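Local coordinates for protein ERPC (Borrelia burgdorferi, PDB 4BXM) that probably binds the host complement regulator factor H at the surface of the Lyme disease spirochaete, as an outer surface lipoprotein of the Erp family, at residues I50-N55 / Y67-S73; F82-T87 / L152-K157; K113-T117 / T129-D133. All coordinates share one frame; numbering follows the deposited sequence.

Contact 1. Residues I50-N55 / Y67-S73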
loop_
_atom_site.group_PDB
_atom_site.type_symbol
_atom_site.label_atom_id
_atom_site.label_comp_id
_atom_site.label_asym_id
_atom_site.label_seq_id
_atom_site.Cartn_x
_atom_site.Cartn_y
_atom_site.Cartn_z
ATOM N N ILE A 50 1.305 6.634 10.644
ATOM C CA ILE A 50 1.748 5.369 10.026
ATOM C C ILE A 50 2.607 5.606 8.775
ATOM O O ILE A 50 2.341 6.508 8.004
ATOM C CB ILE A 50 0.524 4.454 9.671
ATOM C CG1 ILE A 50 -0.133 3.952 10.963
ATOM C CG2 ILE A 50 0.969 3.256 8.881
ATOM C CD1 ILE A 50 -1.526 3.366 10.811
ATOM N N GLU A 51 3.698 4.857 8.624
ATOM C CA GLU A 51 4.489 4.755 7.395
ATOM C C GLU A 51 4.408 3.348 6.802
ATOM O O GLU A 51 4.402 2.313 7.516
ATOM C CB GLU A 51 5.948 5.203 7.608
ATOM C CG GLU A 51 6.865 5.014 6.361
ATOM C CD GLU A 51 8.258 5.666 6.479
ATOM O OE1 GLU A 51 8.538 6.283 7.541
ATOM O OE2 GLU A 51 9.082 5.597 5.499
ATOM N N THR A 52 4.274 3.261 5.472
ATOM C CA THR A 52 4.395 1.970 4.820
ATOM C C THR A 52 5.553 1.981 3.892
ATOM O O THR A 52 5.883 2.991 3.241
ATOM C CB THR A 52 3.130 1.550 4.045
ATOM O OG1 THR A 52 2.863 2.453 2.945
ATOM C CG2 THR A 52 1.938 1.586 4.974
ATOM N N GLY A 53 6.138 0.817 3.735
ATOM C CA GLY A 53 7.258 0.658 2.850
ATOM C C GLY A 53 7.064 -0.592 1.998
ATOM O O GLY A 53 6.403 -1.543 2.368
ATOM N N LEU A 54 7.570 -0.529 0.805
ATOM C CA LEU A 54 7.453 -1.606 -0.113
ATOM C C LEU A 54 8.810 -2.205 -0.391
ATOM O O LEU A 54 9.743 -1.486 -0.661
ATOM C CB LEU A 54 6.839 -1.089 -1.409
ATOM C CG LEU A 54 6.657 -1.984 -2.651
ATOM C CD1 LEU A 54 5.538 -2.985 -2.442
ATOM C CD2 LEU A 54 6.259 -1.103 -3.873
ATOM N N ASN A 55 8.872 -3.511 -0.310
ATOM C CA ASN A 55 10.019 -4.339 -0.590
ATOM C C ASN A 55 9.659 -5.201 -1.771
ATOM O O ASN A 55 8.718 -5.930 -1.732
ATOM C CB ASN A 55 10.318 -5.212 0.601
ATOM C CG ASN A 55 10.911 -4.450 1.735
ATOM O OD1 ASN A 55 11.513 -3.439 1.547
ATOM N ND2 ASN A 55 10.712 -4.918 2.901
ATOM N N TYR A 67 14.281 -3.795 -4.348
ATOM C CA TYR A 67 13.677 -2.483 -4.248
ATOM C C TYR A 67 13.059 -2.361 -2.862
ATOM O O TYR A 67 12.218 -3.197 -2.463
ATOM C CB TYR A 67 12.647 -2.241 -5.393
ATOM C CG TYR A 67 11.843 -0.917 -5.219
ATOM C CD1 TYR A 67 10.792 -0.835 -4.289
ATOM C CD2 TYR A 67 12.146 0.239 -5.969
ATOM C CE1 TYR A 67 10.059 0.308 -4.109
ATOM C CE2 TYR A 67 11.429 1.413 -5.769
ATOM C CZ TYR A 67 10.399 1.437 -4.824
ATOM O OH TYR A 67 9.663 2.541 -4.606
ATOM N N THR A 68 13.510 -1.341 -2.137
ATOM C CA THR A 68 12.984 -0.998 -0.813
ATOM C C THR A 68 12.815 0.526 -0.642
ATOM O O THR A 68 13.791 1.241 -0.712
ATOM C CB THR A 68 13.925 -1.482 0.313
ATOM O OG1 THR A 68 13.961 -2.887 0.331
ATOM C CG2 THR A 68 13.402 -1.045 1.718
ATOM N N ALA A 69 11.605 0.993 -0.349
ATOM C CA ALA A 69 11.322 2.422 -0.218
ATOM C C ALA A 69 9.972 2.635 0.431
ATOM O O ALA A 69 9.113 1.755 0.385
ATOM C CB ALA A 69 11.394 3.150 -1.560
ATOM N N THR A 70 9.824 3.777 1.101
ATOM C CA THR A 70 8.529 4.296 1.480
ATOM C C THR A 70 7.563 4.181 0.306
ATOM O O THR A 70 7.912 4.519 -0.813
ATOM C CB THR A 70 8.617 5.771 1.893
ATOM O OG1 THR A 70 9.645 5.856 2.847
ATOM C CG2 THR A 70 7.337 6.196 2.664
ATOM N N PHE A 71 6.390 3.660 0.606
ATOM C CA PHE A 71 5.291 3.524 -0.311
ATOM C C PHE A 71 4.322 4.689 -0.111
ATOM O O PHE A 71 4.028 5.391 -1.030
ATOM C CB PHE A 71 4.589 2.195 -0.037
ATOM C CG PHE A 71 3.544 1.805 -1.042
ATOM C CD1 PHE A 71 3.896 1.454 -2.345
ATOM C CD2 PHE A 71 2.250 1.605 -0.649
ATOM C CE1 PHE A 71 2.936 1.039 -3.285
ATOM C CE2 PHE A 71 1.264 1.150 -1.550
ATOM C CZ PHE A 71 1.611 0.923 -2.890
ATOM N N PHE A 72 3.838 4.853 1.112
ATOM C CA PHE A 72 3.115 6.059 1.524
ATOM C C PHE A 72 3.159 6.234 3.004
ATOM O O PHE A 72 3.453 5.261 3.752
ATOM C CB PHE A 72 1.639 6.065 1.052
ATOM C CG PHE A 72 0.738 4.949 1.603
ATOM C CD1 PHE A 72 0.287 4.961 2.917
ATOM C CD2 PHE A 72 0.258 3.972 0.779
ATOM C CE1 PHE A 72 -0.495 3.946 3.387
ATOM C CE2 PHE A 72 -0.600 2.997 1.199
ATOM C CZ PHE A 72 -1.015 2.993 2.503
ATOM N N SER A 73 2.751 7.419 3.445
ATOM C CA SER A 73 2.635 7.644 4.852
ATOM C C SER A 73 1.431 8.500 5.148
ATOM O O SER A 73 0.878 9.170 4.260
ATOM C CB SER A 73 3.989 8.247 5.375
ATOM O OG SER A 73 4.062 9.514 4.824
#
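Thr52 meets two successive residues, Phe71 and Phe72, and this is the classic beta bulge of the hairpin formed by strands 50-56 and 67-74. The carbonyl of Thr52 takes a bond from Phe71 N (Thr52 O to Phe71 N 2.8 Å) and a weak one from Phe72 N. In return Phe72 O is gripped twice by Thr52, by its backbone N and by its hydroxyl, with OG1 to Phe72 O at 3.0 Å. The hydroxyl can do this because OG1 stands between the backbone N and the carbonyl carbon (chi1 64°). There it also lies over the centre of one face of the Phe72 ring, and near the plane of the Phe71 ring at its edge. The methyl CG2 of Thr52 reaches the CE1 corner of Phe72 at 3.7 Å.

Past the bulge the pairing is regular, with Leu54 and Ala69 bonded in both directions. The CD2 methyl of Leu54 meets CD1 of Phe71 at 3.8 Å and lies near CE1 of Tyr67.

Glu51 and Asn55 stand on the other face of the hairpin. Glu51 is extended, CG anti to the backbone N (chi1 176°), and crosses Thr70 at about a right angle. Thr70 OG1 donates to Glu51 OE2 at 2.7 Å, nearly along the C-O axis. Asn55 and Thr68 lie side by side. Thr68 OG1 donates to Asn55 OD1 at 2.8 Å, from above the amide carbonyl plane.

Strand 35-45 pairs with the other edge of 50-56, and Leu41 touches Thr52 and Phe71. Phe82 of helix 79-88 packs on Ile50 and Phe72. Ser73 OG is bonded to Ser95, next to strand 96-97, and Phe71 meets Tyr145 of strand 142-148 edge-to-face.

Contact 2. Residues F82-T87 / L152-K157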
loop_
_atom_site.group_PDB
_atom_site.type_symbol
_atom_site.label_atom_id
_atom_site.label_comp_id
_atom_site.label_asym_id
_atom_site.label_seq_id
_atom_site.Cartn_x
_atom_site.Cartn_y
_atom_site.Cartn_z
ATOM N N PHE A 82 -7.509 5.131 8.372
ATOM C CA PHE A 82 -6.726 4.089 7.715
ATOM C C PHE A 82 -7.109 2.681 8.236
ATOM O O PHE A 82 -7.282 1.761 7.497
ATOM C CB PHE A 82 -5.256 4.359 7.958
ATOM C CG PHE A 82 -4.328 3.267 7.475
ATOM C CD1 PHE A 82 -3.917 3.233 6.155
ATOM C CD2 PHE A 82 -3.883 2.301 8.339
ATOM C CE1 PHE A 82 -3.093 2.240 5.715
ATOM C CE2 PHE A 82 -3.019 1.306 7.932
ATOM C CZ PHE A 82 -2.585 1.287 6.636
ATOM N N ILE A 83 -7.273 2.540 9.522
ATOM C CA ILE A 83 -7.643 1.229 10.131
ATOM C C ILE A 83 -8.985 0.782 9.587
ATOM O O ILE A 83 -9.074 -0.301 9.121
ATOM C CB ILE A 83 -7.745 1.271 11.661
ATOM C CG1 ILE A 83 -6.409 1.659 12.316
ATOM C CG2 ILE A 83 -8.324 -0.056 12.230
ATOM C CD1 ILE A 83 -5.257 0.874 11.844
ATOM N N LYS A 84 -9.992 1.663 9.660
ATOM C CA LYS A 84 -11.301 1.325 9.179
ATOM C C LYS A 84 -11.220 0.964 7.684
ATOM O O LYS A 84 -11.711 -0.119 7.247
ATOM C CB LYS A 84 -12.295 2.458 9.436
ATOM C CG LYS A 84 -13.579 2.274 8.661
ATOM C CD LYS A 84 -14.554 3.417 8.895
ATOM C CE LYS A 84 -15.908 3.129 8.209
ATOM N NZ LYS A 84 -15.730 2.728 6.752
ATOM N N ALA A 85 -10.556 1.831 6.894
ATOM C CA ALA A 85 -10.468 1.612 5.441
ATOM C C ALA A 85 -9.835 0.303 5.099
ATOM O O ALA A 85 -10.206 -0.362 4.077
ATOM C CB ALA A 85 -9.611 2.676 4.798
ATOM N N MET A 86 -8.796 -0.053 5.866
ATOM C CA MET A 86 -8.041 -1.254 5.545
ATOM C C MET A 86 -8.646 -2.584 6.087
ATOM O O MET A 86 -8.109 -3.666 5.836
ATOM C CB MET A 86 -6.596 -1.130 6.063
ATOM C CG MET A 86 -5.793 -0.067 5.396
ATOM S SD MET A 86 -5.593 -0.135 3.580
ATOM C CE MET A 86 -4.311 -1.348 3.385
ATOM N N THR A 87 -9.708 -2.496 6.850
ATOM C CA THR A 87 -10.361 -3.669 7.380
ATOM C C THR A 87 -11.843 -3.791 6.960
ATOM O O THR A 87 -12.332 -4.932 6.839
ATOM C CB THR A 87 -10.320 -3.668 8.913
ATOM O OG1 THR A 87 -10.970 -2.505 9.408
ATOM C CG2 THR A 87 -8.870 -3.717 9.380
ATOM N N LEU A 152 -4.701 -8.180 6.885
ATOM C CA LEU A 152 -4.844 -6.841 7.451
ATOM C C LEU A 152 -5.640 -6.868 8.741
ATOM O O LEU A 152 -5.243 -6.262 9.735
ATOM C CB LEU A 152 -5.505 -5.890 6.414
ATOM C CG LEU A 152 -4.635 -5.504 5.211
ATOM C CD1 LEU A 152 -5.444 -4.930 4.046
ATOM C CD2 LEU A 152 -3.570 -4.495 5.652
ATOM N N LYS A 153 -6.780 -7.549 8.731
ATOM C CA LYS A 153 -7.645 -7.660 9.909
ATOM C C LYS A 153 -6.909 -8.254 11.123
ATOM O O LYS A 153 -7.081 -7.769 12.231
ATOM C CB LYS A 153 -8.869 -8.547 9.651
ATOM C CG LYS A 153 -9.961 -7.908 8.819
ATOM C CD LYS A 153 -11.290 -8.670 9.004
ATOM C CE LYS A 153 -12.431 -7.785 9.511
ATOM N NZ LYS A 153 -13.822 -8.391 9.392
ATOM N N LYS A 154 -6.126 -9.294 10.910
ATOM C CA LYS A 154 -5.403 -9.868 12.001
ATOM C C LYS A 154 -4.317 -8.973 12.596
ATOM O O LYS A 154 -4.029 -9.091 13.730
ATOM C CB LYS A 154 -4.886 -11.260 11.670
ATOM C CG LYS A 154 -3.754 -11.397 10.691
ATOM C CD LYS A 154 -3.296 -12.856 10.723
ATOM C CE LYS A 154 -2.356 -13.230 9.571
ATOM N NZ LYS A 154 -0.924 -13.043 9.985
ATOM N N ASN A 155 -3.756 -8.049 11.847
ATOM C CA ASN A 155 -2.674 -7.209 12.341
ATOM C C ASN A 155 -3.148 -5.889 12.817
ATOM O O ASN A 155 -2.500 -5.248 13.634
ATOM C CB ASN A 155 -1.684 -6.993 11.235
ATOM C CG ASN A 155 -0.816 -8.173 11.045
ATOM O OD1 ASN A 155 -0.027 -8.469 11.954
ATOM N ND2 ASN A 155 -0.863 -8.820 9.866
ATOM N N LEU A 156 -4.288 -5.463 12.317
ATOM C CA LEU A 156 -4.816 -4.158 12.656
ATOM C C LEU A 156 -6.015 -4.345 13.610
ATOM O O LEU A 156 -6.590 -3.370 14.010
ATOM C CB LEU A 156 -5.232 -3.376 11.375
ATOM C CG LEU A 156 -4.209 -3.024 10.273
ATOM C CD1 LEU A 156 -4.790 -2.591 8.908
ATOM C CD2 LEU A 156 -3.272 -1.951 10.815
ATOM N N LYS A 157 -6.330 -5.600 13.993
ATOM C CA LYS A 157 -7.589 -6.026 14.680
ATOM C C LYS A 157 -8.776 -5.086 14.493
ATOM O O LYS A 157 -9.483 -5.182 13.491
ATOM C CB LYS A 157 -7.376 -6.348 16.169
ATOM C CG LYS A 157 -6.556 -5.320 16.913
ATOM C CD LYS A 157 -5.076 -5.604 16.766
ATOM C CE LYS A 157 -4.249 -4.335 16.575
ATOM N NZ LYS A 157 -2.849 -4.756 16.319
#
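Leu156 points its two methyls into helix 79-88. Leu156 CD2 meets the CD1 methyl of Ile83 at 3.6 Å, the two side chains crossing at a slant. Leu156 CD1 lies against Met86 CB at 3.7 Å. Thr87 presents its methyl, with CG2 4.2 Å from Leu156 CB. The hydroxyl of Thr87 is turned back into its own helix, where Thr87 OG1 donates to Ile83 O at 2.9 Å. With OG1 held there, CG2 is the branch that faces Leu156.

This is knobs-into-holes packing: Leu156 is the knob, and Phe82, Ile83, Met86 and Thr87 form the hole. The short helix segments run nearly antiparallel, at 152°, with axes 9.7 Å apart. No hydrogen bond joins them.

One turn earlier, Leu152 packs against Met86, near the C-terminal end of helix 79-88. Leu152 CD1 lies 3.5 Å from Met86 O and also touches the Met86 methyl CE. Met86 CG lies over one face of the Phe82 ring, toward its rim. Bends at chi2 and chi3 (-57° and -80°) then bring CE to Leu152. Ile147 of strand 142-148 backs both Met86 and Leu152, and Phe22 of strand 21-29 packs on Leu156.

Contact 3. Residues K113-T117 / T129-D133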
loop_
_atom_site.group_PDB
_atom_site.type_symbol
_atom_site.label_atom_id
_atom_site.label_comp_id
_atom_site.label_asym_id
_atom_site.label_seq_id
_atom_site.Cartn_x
_atom_site.Cartn_y
_atom_site.Cartn_z
ATOM N N LYS A 113 -2.689 12.818 -1.027
ATOM C CA LYS A 113 -3.528 11.972 -1.958
ATOM C C LYS A 113 -4.433 11.057 -1.117
ATOM O O LYS A 113 -3.987 10.409 -0.158
ATOM C CB LYS A 113 -2.672 11.155 -2.826
ATOM C CG LYS A 113 -3.344 10.038 -3.605
ATOM C CD LYS A 113 -2.264 9.265 -4.349
ATOM C CE LYS A 113 -2.825 8.108 -5.168
ATOM N NZ LYS A 113 -3.918 8.651 -6.003
ATOM N N GLU A 114 -5.681 11.045 -1.455
ATOM C CA GLU A 114 -6.722 10.316 -0.810
ATOM C C GLU A 114 -6.656 8.904 -1.397
ATOM O O GLU A 114 -6.599 8.731 -2.590
ATOM C CB GLU A 114 -8.077 10.999 -1.137
ATOM C CG GLU A 114 -9.300 10.587 -0.257
ATOM C CD GLU A 114 -9.160 10.940 1.258
ATOM O OE1 GLU A 114 -8.455 11.942 1.624
ATOM O OE2 GLU A 114 -9.743 10.206 2.128
ATOM N N ILE A 115 -6.673 7.916 -0.535
ATOM C CA ILE A 115 -6.759 6.491 -0.935
ATOM C C ILE A 115 -8.151 5.947 -0.634
ATOM O O ILE A 115 -8.613 6.019 0.499
ATOM C CB ILE A 115 -5.708 5.656 -0.189
ATOM C CG1 ILE A 115 -4.302 6.133 -0.486
ATOM C CG2 ILE A 115 -5.763 4.180 -0.552
ATOM C CD1 ILE A 115 -3.942 6.162 -1.925
ATOM N N ILE A 116 -8.805 5.393 -1.656
ATOM C CA ILE A 116 -10.114 4.796 -1.524
ATOM C C ILE A 116 -9.990 3.280 -1.583
ATOM O O ILE A 116 -9.407 2.763 -2.488
ATOM C CB ILE A 116 -11.100 5.357 -2.563
ATOM C CG1 ILE A 116 -11.404 6.833 -2.164
ATOM C CG2 ILE A 116 -12.403 4.586 -2.501
ATOM C CD1 ILE A 116 -12.282 7.549 -3.170
ATOM N N THR A 117 -10.488 2.594 -0.552
ATOM C CA THR A 117 -10.366 1.130 -0.472
ATOM C C THR A 117 -11.740 0.496 -0.615
ATOM O O THR A 117 -12.751 1.120 -0.332
ATOM C CB THR A 117 -9.756 0.627 0.864
ATOM O OG1 THR A 117 -10.612 0.938 1.918
ATOM C CG2 THR A 117 -8.341 1.250 1.165
ATOM N N THR A 129 -8.712 -3.619 -1.976
ATOM C CA THR A 129 -8.070 -3.131 -3.229
ATOM C C THR A 129 -8.039 -1.664 -3.205
ATOM O O THR A 129 -8.931 -1.065 -2.622
ATOM C CB THR A 129 -8.841 -3.449 -4.520
ATOM O OG1 THR A 129 -10.158 -2.898 -4.343
ATOM C CG2 THR A 129 -8.867 -4.981 -4.718
ATOM N N PHE A 130 -7.074 -1.084 -3.894
ATOM C CA PHE A 130 -7.130 0.377 -4.008
ATOM C C PHE A 130 -6.381 0.823 -5.215
ATOM O O PHE A 130 -5.416 0.172 -5.680
ATOM C CB PHE A 130 -6.598 1.116 -2.721
ATOM C CG PHE A 130 -5.182 0.741 -2.318
ATOM C CD1 PHE A 130 -4.938 -0.430 -1.597
ATOM C CD2 PHE A 130 -4.105 1.497 -2.684
ATOM C CE1 PHE A 130 -3.658 -0.794 -1.209
ATOM C CE2 PHE A 130 -2.787 1.130 -2.307
ATOM C CZ PHE A 130 -2.566 -0.021 -1.577
ATOM N N LEU A 131 -6.760 2.000 -5.708
ATOM C CA LEU A 131 -5.960 2.608 -6.742
ATOM C C LEU A 131 -4.766 3.478 -6.216
ATOM O O LEU A 131 -4.864 4.187 -5.199
ATOM C CB LEU A 131 -6.872 3.508 -7.600
ATOM C CG LEU A 131 -8.067 2.973 -8.391
ATOM C CD1 LEU A 131 -8.838 4.172 -9.021
ATOM C CD2 LEU A 131 -7.721 1.996 -9.513
ATOM N N GLY A 132 -3.644 3.389 -6.924
ATOM C CA GLY A 132 -2.543 4.268 -6.750
ATOM C C GLY A 132 -2.591 5.430 -7.718
ATOM O O GLY A 132 -3.632 6.008 -7.959
ATOM N N ASP A 133 -1.432 5.849 -8.173
ATOM C CA ASP A 133 -1.318 7.012 -9.037
ATOM C C ASP A 133 -1.343 6.547 -10.510
ATOM O O ASP A 133 -1.234 5.314 -10.788
ATOM C CB ASP A 133 0.003 7.669 -8.688
ATOM C CG ASP A 133 0.206 8.992 -9.314
ATOM O OD1 ASP A 133 -0.765 9.600 -9.729
ATOM O OD2 ASP A 133 1.363 9.385 -9.445
#
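The beta hairpin of strands 114-122 and 125-134 is splayed at this end: CA atoms are 4.9 Å apart for Thr117 and Phe130, but 8.9 Å for Lys113 and Asp133. No backbone hydrogen bond joins 113-117 to 129-133, and the contact is made largely by side chains. Ile115 and Phe130 make the main apolar contact. The CG2 methyl of Ile115 reaches Phe130 CD2 at 3.8 Å and is equally near its CB. With chi1 at -60° CG2 is anti to the backbone N and faces Phe130. CG1 lies beside that N, and the bend at chi2 (-56°) brings Ile115 CD1 to 3.9 Å from Leu131 O.

Phe130 CB comes 3.3 Å from Ile116 O. On the side nearer the turn, Thr117 CA makes a CA-H...O contact with Thr129 O at 3.4 Å.

Lys113 spans the open end. Its chain is extended as far as CE and turns at the last torsion (chi4 51°). Lys113 NZ then gives a weak hydrogen bond to Gly132 O at 3.3 Å. The Asp133 carboxylate is near but not in contact, with Lys113 NZ to Asp133 OD1 at 5.0 Å.

Strand 90-93 pairs with 114-122, and Phe92 touches Ile115 and Thr117. Strand 142-148 flanks 125-134, where Tyr145 meets the Phe130 ring. Thr117 OG1 is bonded to Ala85 O of helix 79-88.

How the contacts relate
Contacts 1 and 3 are two hairpins of the same antiparallel sheet, on opposite sides of the centre of the chain. Their centres are about 15 Å apart, yet their aromatic side chains meet in the interior, with Phe71 CE2 4.0 Å from Phe130 CZ. Contact 2 joins two helices, and helix 79-88 links it to both hairpins. Toward contact 1, Phe82 CD2 lies 3.6 Å from Ile50 CD1. Toward contact 3, Met86 SD lies 3.9 Å from Thr117 CG2. Along the chain, contact 1 closes before contact 2 opens, and contact 3 is nested within the loop that contact 2 closes.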